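Local coordinates for protein myosin light chain 1 (Saccharomyces cerevisiae, PDB 1M45) that serves as a light chain for yeast class II and class V myosins by binding their IQ motifs, and helps assemble the contractile ring at cytokinesis, at residues D28-I33 / G65-N70. Numbering follows the deposited sequence.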
loop_
_atom_site.group_PDB
_atom_site.type_symbol
_atom_site.label_atom_id
_atom_site.label_comp_id
_atom_site.label_asym_id
_atom_site.label_seq_id
_atom_site.Cartn_x
_atom_site.Cartn_y
_atom_site.Cartn_z
ATOM N N ASP A 28 -2.995 7.579 -4.384
ATOM C CA ASP A 28 -1.557 7.329 -4.442
ATOM C C ASP A 28 -0.732 8.381 -3.708
ATOM O O ASP A 28 0.335 8.075 -3.172
ATOM C CB ASP A 28 -1.141 7.195 -5.906
ATOM C CG ASP A 28 -1.533 5.882 -6.478
ATOM O OD1 ASP A 28 -1.424 5.716 -7.719
ATOM O OD2 ASP A 28 -1.913 4.948 -5.763
ATOM N N TYR A 29 -1.228 9.623 -3.729
ATOM C CA TYR A 29 -0.565 10.680 -2.959
ATOM C C TYR A 29 -0.619 10.342 -1.472
ATOM O O TYR A 29 0.383 10.445 -0.787
ATOM C CB TYR A 29 -1.171 12.077 -3.203
ATOM C CG TYR A 29 -0.540 13.108 -2.345
ATOM C CD1 TYR A 29 0.703 13.623 -2.664
ATOM C CD2 TYR A 29 -1.172 13.543 -1.194
ATOM C CE1 TYR A 29 1.323 14.541 -1.824
ATOM C CE2 TYR A 29 -0.560 14.435 -0.309
ATOM C CZ TYR A 29 0.686 14.943 -0.640
ATOM O OH TYR A 29 1.287 15.823 0.232
ATOM N N LEU A 30 -1.804 9.934 -1.003
ATOM C CA LEU A 30 -1.964 9.579 0.396
ATOM C C LEU A 30 -1.062 8.413 0.755
ATOM O O LEU A 30 -0.493 8.352 1.862
ATOM C CB LEU A 30 -3.427 9.234 0.699
ATOM C CG LEU A 30 -4.334 10.472 0.657
ATOM C CD1 LEU A 30 -5.809 10.037 0.765
ATOM C CD2 LEU A 30 -3.988 11.472 1.738
ATOM N N ARG A 31 -0.936 7.478 -0.179
ATOM C CA ARG A 31 -0.023 6.353 0.039
ATOM C C ARG A 31 1.415 6.825 0.096
ATOM O O ARG A 31 2.168 6.435 0.984
ATOM C CB ARG A 31 -0.180 5.321 -1.081
ATOM C CG ARG A 31 -1.495 4.587 -1.011
ATOM C CD ARG A 31 -1.810 3.689 -2.228
ATOM N NE ARG A 31 -3.163 3.147 -2.083
ATOM C CZ ARG A 31 -4.204 3.362 -2.858
ATOM N NH1 ARG A 31 -4.139 4.106 -3.977
ATOM N NH2 ARG A 31 -5.382 2.821 -2.487
ATOM N N ALA A 32 1.786 7.722 -0.819
ATOM C CA ALA A 32 3.184 8.162 -0.892
ATOM C C ALA A 32 3.639 8.823 0.392
ATOM O O ALA A 32 4.777 8.669 0.810
ATOM C CB ALA A 32 3.359 9.117 -2.077
ATOM N N ILE A 33 2.736 9.574 1.028
ATOM C CA ILE A 33 3.127 10.250 2.277
ATOM C C ILE A 33 3.045 9.354 3.510
ATOM O O ILE A 33 3.383 9.790 4.613
ATOM C CB ILE A 33 2.346 11.588 2.468
ATOM C CG1 ILE A 33 0.862 11.344 2.694
ATOM C CG2 ILE A 33 2.614 12.537 1.320
ATOM C CD1 ILE A 33 0.064 12.592 3.046
ATOM N N GLY A 65 -6.097 20.009 3.989
ATOM C CA GLY A 65 -7.373 20.185 4.657
ATOM C C GLY A 65 -8.087 18.847 4.801
ATOM O O GLY A 65 -8.583 18.506 5.882
ATOM N N LEU A 66 -8.117 18.053 3.724
ATOM C CA LEU A 66 -8.759 16.722 3.744
ATOM C C LEU A 66 -8.094 15.807 4.747
ATOM O O LEU A 66 -8.785 15.023 5.415
ATOM C CB LEU A 66 -8.767 16.064 2.354
ATOM C CG LEU A 66 -9.567 16.763 1.264
ATOM C CD1 LEU A 66 -9.279 16.165 -0.109
ATOM C CD2 LEU A 66 -11.056 16.676 1.584
ATOM N N ILE A 67 -6.763 15.855 4.830
ATOM C CA ILE A 67 -6.040 14.990 5.757
ATOM C C ILE A 67 -6.334 15.374 7.207
ATOM O O ILE A 67 -6.518 14.524 8.047
ATOM C CB ILE A 67 -4.530 15.019 5.459
ATOM C CG1 ILE A 67 -4.271 14.425 4.078
ATOM C CG2 ILE A 67 -3.729 14.285 6.561
ATOM C CD1 ILE A 67 -2.929 14.751 3.501
ATOM N N GLU A 68 -6.367 16.663 7.511
ATOM C CA GLU A 68 -6.640 17.070 8.882
ATOM C C GLU A 68 -8.019 16.655 9.336
ATOM O O GLU A 68 -8.173 16.179 10.445
ATOM C CB GLU A 68 -6.486 18.575 9.033
ATOM C CG GLU A 68 -5.109 19.070 8.658
ATOM C CD GLU A 68 -4.991 20.568 8.786
ATOM O OE1 GLU A 68 -5.755 21.300 8.116
ATOM O OE2 GLU A 68 -4.131 21.003 9.571
ATOM N N VAL A 69 -9.014 16.783 8.464
ATOM C CA VAL A 69 -10.363 16.324 8.762
ATOM C C VAL A 69 -10.464 14.805 8.943
ATOM O O VAL A 69 -11.292 14.296 9.680
ATOM C CB VAL A 69 -11.321 16.767 7.621
ATOM C CG1 VAL A 69 -12.705 16.203 7.805
ATOM C CG2 VAL A 69 -11.361 18.297 7.539
ATOM N N ASN A 70 -9.604 14.079 8.241
ATOM C CA ASN A 70 -9.659 12.621 8.245
ATOM C C ASN A 70 -8.440 12.002 8.903
ATOM O O ASN A 70 -8.064 10.855 8.607
ATOM C CB ASN A 70 -9.793 12.145 6.806
ATOM C CG ASN A 70 -11.137 12.482 6.220
ATOM O OD1 ASN A 70 -12.127 11.865 6.577
ATOM N ND2 ASN A 70 -11.185 13.479 5.319
#
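I67, near the end of helix 60-69, pushes its CG1-CD1 arm among L30, Y29 and I33 of segment 28-33, and the contact is wholly apolar. Its CG1 stands beside the backbone N and anti to the carbonyl carbon (chi1 -65°), which sends the longer branch of the side chain across the gap. L30 and I67 run past one another in opposite directions, with L30 CD2 lying 3.8 Å from I67 CG1. I33 instead comes end-on: its CD1 methyl meets I67 CD1 tip to tip at 3.7 Å. The Y29 ring adds a looser touch, its edge carbon CE2 lying 4.5 Å from I67 CD1, with that methyl close to the ring plane. The phenol OH is hydrogen-bonded to N6, while the Y29 side chain also packs on L60 and I63, extending the interface one to two turns back along helix 60-69. All four touching residues are buried, and Y35, in the loop after helix 26-32, also touches I67.

The polar side chains bond beside the apolar patch rather than across it. On the side of helix 26-32 turned away from I67, R31 NH1 forms a salt bridge with D28 OD2 at 3.0 Å, reaching the carboxylate on its anti side and 34° out of its plane; R31 NH2 is held by P37 O and N39 OD1. At the end of the other helix, N70 ND2 donates to L66 O at 2.9 Å, folding the amide back over the last turn.

D28, R31 and A32 pack against the bound IQ peptide, while Y29, L30 and I33 meet I67. Such apolar packing between helix 26-32, within the first EF-hand, and helix 60-69, which follows strand 57-59, the partner of strand 20-22 in a two-stranded antiparallel sheet, is consistent with the paired EF-hand lobes of calmodulin-like light chains.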